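Local coordinates for protein ribonucleoside-diphosphate reductase (PDB 5IM3) that probably reduces ribonucleoside diphosphates to deoxyribonucleotides for DNA synthesis, using thioredoxin, and is an allosteric enzyme that binds dATP, at residues A[380-385]-A[427-432]; A[408-411]-A[415-418]. One frame throughout, in Å; residues are numbered along the deposited sequence.

How the contacts relate
Contact 1 and contact 2 lie about 11 Å apart, centre to centre, in the barrel domain, and share one dATP molecule. Along the chain the order is 380-385, 408-411, 415-418, 427-432, so contact 2 falls between the two halves of contact 1. Contact 1 joins the starts of helices 382-395 and 427-440; contact 2 joins the loop after strand 401-405 to strand 415-416 and the residues that follow it. The two meet directly: Asp380 OD2 forms a salt bridge with Arg410 NE at 2.9 Å. Contact 1 binds the deoxyribose O3' and borders the adenine edge; contact 2 covers the adenine face, lies against the sugar and reaches the gamma-phosphate, a site consistent with the allosteric specificity site.

Contact 1 (A[380-385]-A[427-432]); sequences DDLSGI and VPFLKV. With DTP (2'-deoxyadenosine 5'-triphosphate), chain G.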
loop_
_atom_site.group_PDB
_atom_site.type_symbol
_atom_site.label_atom_id
_atom_site.label_comp_id
_atom_site.label_asym_id
_atom_site.label_seq_id
_atom_site.Cartn_x
_atom_site.Cartn_y
_atom_site.Cartn_z
ATOM N N ASP A 380 -26.716 -15.105 -35.161
ATOM C CA ASP A 380 -26.493 -16.188 -34.208
ATOM C C ASP A 380 -26.480 -17.554 -34.889
ATOM O O ASP A 380 -27.168 -18.479 -34.446
ATOM C CB ASP A 380 -27.569 -16.156 -33.115
ATOM C CG ASP A 380 -27.315 -17.169 -32.003
ATOM O OD1 ASP A 380 -26.140 -17.382 -31.645
ATOM O OD2 ASP A 380 -28.296 -17.754 -31.491
ATOM N N ASP A 381 -25.709 -17.698 -35.965
ATOM C CA ASP A 381 -25.449 -19.009 -36.545
ATOM C C ASP A 381 -23.998 -19.059 -36.997
ATOM O O ASP A 381 -23.399 -18.031 -37.328
ATOM C CB ASP A 381 -26.418 -19.335 -37.711
ATOM C CG ASP A 381 -26.252 -18.419 -38.893
ATOM O OD1 ASP A 381 -26.875 -17.340 -38.906
ATOM O OD2 ASP A 381 -25.514 -18.801 -39.822
ATOM N N LEU A 382 -23.433 -20.267 -36.987
ATOM C CA LEU A 382 -21.999 -20.420 -37.218
ATOM C C LEU A 382 -21.599 -19.976 -38.618
ATOM O O LEU A 382 -20.535 -19.373 -38.804
ATOM C CB LEU A 382 -21.577 -21.874 -36.989
ATOM C CG LEU A 382 -20.064 -22.090 -36.836
ATOM C CD1 LEU A 382 -19.536 -21.401 -35.592
ATOM C CD2 LEU A 382 -19.734 -23.584 -36.823
ATOM N N SER A 383 -22.424 -20.282 -39.620
ATOM C CA SER A 383 -22.122 -19.853 -40.981
ATOM C C SER A 383 -22.132 -18.332 -41.089
ATOM O O SER A 383 -21.228 -17.736 -41.686
ATOM C CB SER A 383 -23.121 -20.474 -41.953
ATOM O OG SER A 383 -22.803 -20.146 -43.293
ATOM N N GLY A 384 -23.139 -17.685 -40.501
ATOM C CA GLY A 384 -23.202 -16.235 -40.535
ATOM C C GLY A 384 -22.157 -15.575 -39.663
ATOM O O GLY A 384 -21.697 -14.471 -39.967
ATOM N N ILE A 385 -21.764 -16.230 -38.571
ATOM C CA ILE A 385 -20.636 -15.735 -37.787
ATOM C C ILE A 385 -19.390 -15.669 -38.659
ATOM O O ILE A 385 -18.697 -14.645 -38.709
ATOM C CB ILE A 385 -20.418 -16.614 -36.544
ATOM C CG1 ILE A 385 -21.475 -16.287 -35.484
ATOM C CG2 ILE A 385 -19.011 -16.424 -35.971
ATOM C CD1 ILE A 385 -21.631 -17.350 -34.424
ATOM N N VAL A 427 -16.767 -14.817 -26.747
ATOM C CA VAL A 427 -15.349 -14.460 -26.650
ATOM C C VAL A 427 -14.471 -15.329 -27.542
ATOM O O VAL A 427 -13.568 -14.787 -28.193
ATOM C CB VAL A 427 -14.907 -14.446 -25.181
ATOM C CG1 VAL A 427 -13.398 -14.296 -25.063
ATOM C CG2 VAL A 427 -15.591 -13.289 -24.466
ATOM N N PRO A 428 -14.659 -16.647 -27.634
ATOM C CA PRO A 428 -13.815 -17.418 -28.562
ATOM C C PRO A 428 -13.934 -16.964 -30.005
ATOM O O PRO A 428 -12.962 -17.072 -30.765
ATOM C CB PRO A 428 -14.317 -18.855 -28.386
ATOM C CG PRO A 428 -14.874 -18.892 -27.033
ATOM C CD PRO A 428 -15.489 -17.532 -26.800
ATOM N N PHE A 429 -15.106 -16.470 -30.410
ATOM C CA PHE A 429 -15.249 -15.893 -31.738
ATOM C C PHE A 429 -14.586 -14.519 -31.830
ATOM O O PHE A 429 -13.971 -14.184 -32.844
ATOM C CB PHE A 429 -16.725 -15.825 -32.106
ATOM C CG PHE A 429 -17.369 -17.176 -32.228
ATOM C CD1 PHE A 429 -16.867 -18.107 -33.109
ATOM C CD2 PHE A 429 -18.459 -17.521 -31.455
ATOM C CE1 PHE A 429 -17.438 -19.352 -33.227
ATOM C CE2 PHE A 429 -19.038 -18.770 -31.569
ATOM C CZ PHE A 429 -18.528 -19.684 -32.457
ATOM N N LEU A 430 -14.691 -13.711 -30.773
ATOM C CA LEU A 430 -14.001 -12.427 -30.787
ATOM C C LEU A 430 -12.500 -12.607 -30.908
ATOM O O LEU A 430 -11.814 -11.756 -31.475
ATOM C CB LEU A 430 -14.340 -11.626 -29.533
ATOM C CG LEU A 430 -15.798 -11.181 -29.478
ATOM C CD1 LEU A 430 -16.086 -10.491 -28.154
ATOM C CD2 LEU A 430 -16.119 -10.258 -30.645
ATOM N N LYS A 431 -11.978 -13.722 -30.402
ATOM C CA LYS A 431 -10.567 -14.017 -30.592
ATOM C C LYS A 431 -10.240 -14.209 -32.068
ATOM O O LYS A 431 -9.163 -13.825 -32.528
ATOM C CB LYS A 431 -10.180 -15.255 -29.788
ATOM C CG LYS A 431 -8.746 -15.702 -30.019
ATOM C CD LYS A 431 -7.758 -14.751 -29.357
ATOM C CE LYS A 431 -7.741 -14.955 -27.852
ATOM N NZ LYS A 431 -6.584 -14.267 -27.236
ATOM N N VAL A 432 -11.155 -14.829 -32.818
ATOM C CA VAL A 432 -10.964 -14.954 -34.259
ATOM C C VAL A 432 -10.983 -13.576 -34.915
ATOM O O VAL A 432 -10.180 -13.283 -35.798
ATOM C CB VAL A 432 -12.035 -15.880 -34.861
ATOM C CG1 VAL A 432 -11.857 -16.002 -36.369
ATOM C CG2 VAL A 432 -11.978 -17.264 -34.197
HETATM P PG DTP G . -30.236 -23.566 -33.720
HETATM O O1G DTP G . -29.668 -24.234 -32.514
HETATM O O2G DTP G . -31.758 -23.685 -33.815
HETATM O O3G DTP G . -29.878 -22.081 -33.781
HETATM P PB DTP G . -28.671 -23.562 -36.140
HETATM O O1B DTP G . -28.970 -22.126 -36.292
HETATM O O2B DTP G . -28.816 -24.293 -37.474
HETATM O O3B DTP G . -29.662 -24.196 -35.065
HETATM P PA DTP G . -26.001 -22.755 -35.722
HETATM O O1A DTP G . -26.614 -21.598 -36.350
HETATM O O2A DTP G . -24.939 -23.290 -36.654
HETATM O O3A DTP G . -27.192 -23.796 -35.597
HETATM O "O5'" DTP G . -25.362 -22.336 -34.342
HETATM C "C5'" DTP G . -26.061 -21.501 -33.395
HETATM C "C4'" DTP G . -25.084 -20.954 -32.384
HETATM O "O4'" DTP G . -24.290 -22.036 -31.851
HETATM C "C3'" DTP G . -24.101 -19.909 -32.914
HETATM O "O3'" DTP G . -23.925 -18.863 -31.958
HETATM C "C2'" DTP G . -22.811 -20.697 -33.096
HETATM C "C1'" DTP G . -22.908 -21.768 -32.024
HETATM N N9 DTP G . -22.251 -23.019 -32.376
HETATM C C8 DTP G . -22.765 -24.004 -33.176
HETATM N N7 DTP G . -21.945 -25.006 -33.385
HETATM C C5 DTP G . -20.814 -24.661 -32.660
HETATM C C6 DTP G . -19.584 -25.313 -32.456
HETATM N N6 DTP G . -19.274 -26.497 -32.988
HETATM N N1 DTP G . -18.674 -24.701 -31.667
HETATM C C2 DTP G . -18.984 -23.521 -31.123
HETATM N N3 DTP G . -20.107 -22.809 -31.246
HETATM C C4 DTP G . -20.989 -23.440 -32.033
#
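Phe429 is the one residue of 427-432 that reaches 380-385, where it meets Leu382 and Ile385. The segment begins with Val427, whose carbonyl O accepts the regular helical bond from Lys431 N and whose side chain packs on Glu463 and Leu467. Next along the helix, Phe429 carries its CG anti to the carbonyl carbon (chi1 -65°), which points the ring at the start of helix 382-395. Ile385 CG2 lies over one face of that ring, 4.3 Å from its centroid and displaced toward the rim, a CH-pi contact. From an oblique direction Leu382 CD1 reaches the far end of the ring and touches Phe429 CZ at 3.7 Å. The ring edge then meets the nucleotide, with DTP N3 lying near the ring plane 3.7 Å from Phe429 CZ, so phenyl and adenine are not stacked.

Past Phe429, Leu430 packs on Trp406 and Phe464, while Val432 rests on Tyr386 and Ile389, farther along helix 382-395.

Across from the ring, the turn before helix 382-395 and the helix's first turn hold the sugar. Asp380 OD1 accepts a hydrogen bond of 2.7 Å from DTP O3', and Ile385 CD1 lies 3.7 Å from the same DTP O3'. Asp381 N-caps the helix: its OD2 accepts from Gly384 N at 2.7 Å, the donor standing 50° out of the carboxylate plane. Leu382 N makes a weak bond of 3.4 Å to DTP O2A.

The two helix starts form one wall of a dATP pocket at the subunit interface, consistent with the specificity site of class I reductases. Trp406, just past strand 401-405, and helix 461-465 lie beside helix 427-440, and helix 382-395 meets Met394 and His390 of the second subunit.

Contact 2 (A[408-411]-A[415-418]); sequences PVRA and YIKG. With DTP (2'-deoxyadenosine 5'-triphosphate), chain G.
Arg410 throws its side chain across the bend and NH1 meets the backbone carbonyl of Tyr415, with Tyr415 O 2.8 Å from Arg410 NH1. That bond is weak despite its length, since the angle at hydrogen is only 130°, yet the oxygen lies near the guanidinium plane. The tight part of the contact is built around this group. The chain bends at chi3 (63°), and one guanidinium face lies against the sugar, with DTP C5' 3.6 Å above its centre. Two nitrogens face the gamma-phosphate: Arg410 NH2 bonds to DTP O3G at 2.9 Å, while NH1 adds a weak, longer bond to DTP O1G.

Ile416 supplies the apolar half. Its CD1 sits over the five-membered ring of the base, 3.5 Å from DTP N9, and its CG2 covers the same face at DTP C8, also 3.5 Å away.

The solvent side is looser. Tyr415 CB points away from 408-411, and Tyr415 OH makes a weak bond to Asn420 OD1. Lys417 is exposed, its chain leading away from Arg410; Lys417 N stays 3.7 Å from DTP O1G.

A short loop with an arginine on the triphosphate and an isoleucine over adenine is consistent with the effector-binding specificity site of class I ribonucleotide reductases, completed here by Lys397 and Val440 of the second subunit.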
loop_
_atom_site.group_PDB
_atom_site.type_symbol
_atom_site.label_atom_id
_atom_site.label_comp_id
_atom_site.label_asym_id
_atom_site.label_seq_id
_atom_site.Cartn_x
_atom_site.Cartn_y
_atom_site.Cartn_z
ATOM N N PRO A 408 -26.291 -10.500 -30.843
ATOM C CA PRO A 408 -27.196 -11.621 -31.161
ATOM C C PRO A 408 -26.613 -12.997 -30.871
ATOM O O PRO A 408 -27.382 -13.962 -30.773
ATOM C CB PRO A 408 -27.472 -11.442 -32.664
ATOM C CG PRO A 408 -27.146 -10.014 -32.956
ATOM C CD PRO A 408 -26.021 -9.664 -32.027
ATOM N N VAL A 409 -25.298 -13.120 -30.727
ATOM C CA VAL A 409 -24.651 -14.424 -30.614
ATOM C C VAL A 409 -24.821 -14.952 -29.192
ATOM O O VAL A 409 -24.517 -14.256 -28.219
ATOM C CB VAL A 409 -23.168 -14.321 -31.007
ATOM C CG1 VAL A 409 -22.449 -15.646 -30.802
ATOM C CG2 VAL A 409 -23.044 -13.870 -32.457
ATOM N N ARG A 410 -25.285 -16.198 -29.075
ATOM C CA ARG A 410 -25.688 -16.750 -27.787
ATOM C C ARG A 410 -24.496 -16.920 -26.850
ATOM O O ARG A 410 -23.359 -17.139 -27.276
ATOM C CB ARG A 410 -26.404 -18.086 -27.982
ATOM C CG ARG A 410 -25.565 -19.177 -28.624
ATOM C CD ARG A 410 -26.425 -20.387 -28.966
ATOM N NE ARG A 410 -27.445 -20.058 -29.958
ATOM C CZ ARG A 410 -28.230 -20.946 -30.558
ATOM N NH1 ARG A 410 -28.127 -22.238 -30.270
ATOM N NH2 ARG A 410 -29.118 -20.541 -31.453
ATOM N N ALA A 411 -24.779 -16.836 -25.551
ATOM C CA ALA A 411 -23.753 -16.680 -24.535
ATOM C C ALA A 411 -23.344 -18.027 -23.942
ATOM O O ALA A 411 -23.894 -19.080 -24.271
ATOM C CB ALA A 411 -24.249 -15.741 -23.435
ATOM N N TYR A 415 -27.775 -23.677 -25.118
ATOM C CA TYR A 415 -27.858 -24.942 -25.833
ATOM C C TYR A 415 -27.508 -24.758 -27.306
ATOM O O TYR A 415 -27.715 -23.692 -27.896
ATOM C CB TYR A 415 -29.260 -25.535 -25.702
ATOM C CG TYR A 415 -29.416 -26.900 -26.337
ATOM C CD1 TYR A 415 -28.976 -28.046 -25.686
ATOM C CD2 TYR A 415 -30.012 -27.045 -27.582
ATOM C CE1 TYR A 415 -29.121 -29.298 -26.261
ATOM C CE2 TYR A 415 -30.164 -28.295 -28.164
ATOM C CZ TYR A 415 -29.714 -29.415 -27.500
ATOM O OH TYR A 415 -29.858 -30.656 -28.073
ATOM N N ILE A 416 -26.956 -25.817 -27.895
ATOM C CA ILE A 416 -26.641 -25.867 -29.319
ATOM C C ILE A 416 -27.174 -27.187 -29.856
ATOM O O ILE A 416 -26.621 -28.249 -29.550
ATOM C CB ILE A 416 -25.135 -25.745 -29.590
ATOM C CG1 ILE A 416 -24.616 -24.392 -29.105
ATOM C CG2 ILE A 416 -24.849 -25.925 -31.083
ATOM C CD1 ILE A 416 -23.115 -24.250 -29.225
ATOM N N LYS A 417 -28.236 -27.124 -30.657
ATOM C CA LYS A 417 -28.752 -28.319 -31.308
ATOM C C LYS A 417 -27.743 -28.829 -32.334
ATOM O O LYS A 417 -26.882 -28.091 -32.819
ATOM C CB LYS A 417 -30.095 -28.032 -31.983
ATOM C CG LYS A 417 -30.976 -29.264 -32.192
ATOM C CD LYS A 417 -32.178 -28.959 -33.084
ATOM C CE LYS A 417 -33.230 -30.063 -33.020
ATOM N NZ LYS A 417 -33.937 -30.087 -31.708
ATOM N N GLY A 418 -27.853 -30.109 -32.659
ATOM C CA GLY A 418 -26.877 -30.740 -33.550
ATOM C C GLY A 418 -25.592 -31.107 -32.845
ATOM O O GLY A 418 -25.113 -32.237 -32.976
HETATM P PG DTP G . -30.236 -23.566 -33.720
HETATM O O1G DTP G . -29.668 -24.234 -32.514
HETATM O O2G DTP G . -31.758 -23.685 -33.815
HETATM O O3G DTP G . -29.878 -22.081 -33.781
HETATM P PB DTP G . -28.671 -23.562 -36.140
HETATM O O1B DTP G . -28.970 -22.126 -36.292
HETATM O O2B DTP G . -28.816 -24.293 -37.474
HETATM O O3B DTP G . -29.662 -24.196 -35.065
HETATM P PA DTP G . -26.001 -22.755 -35.722
HETATM O O1A DTP G . -26.614 -21.598 -36.350
HETATM O O2A DTP G . -24.939 -23.290 -36.654
HETATM O O3A DTP G . -27.192 -23.796 -35.597
HETATM O "O5'" DTP G . -25.362 -22.336 -34.342
HETATM C "C5'" DTP G . -26.061 -21.501 -33.395
HETATM C "C4'" DTP G . -25.084 -20.954 -32.384
HETATM O "O4'" DTP G . -24.290 -22.036 -31.851
HETATM C "C3'" DTP G . -24.101 -19.909 -32.914
HETATM O "O3'" DTP G . -23.925 -18.863 -31.958
HETATM C "C2'" DTP G . -22.811 -20.697 -33.096
HETATM C "C1'" DTP G . -22.908 -21.768 -32.024
HETATM N N9 DTP G . -22.251 -23.019 -32.376
HETATM C C8 DTP G . -22.765 -24.004 -33.176
HETATM N N7 DTP G . -21.945 -25.006 -33.385
HETATM C C5 DTP G . -20.814 -24.661 -32.660
HETATM C C6 DTP G . -19.584 -25.313 -32.456
HETATM N N6 DTP G . -19.274 -26.497 -32.988
HETATM N N1 DTP G . -18.674 -24.701 -31.667
HETATM C C2 DTP G . -18.984 -23.521 -31.123
HETATM N N3 DTP G . -20.107 -22.809 -31.246
HETATM C C4 DTP G . -20.989 -23.440 -32.033
#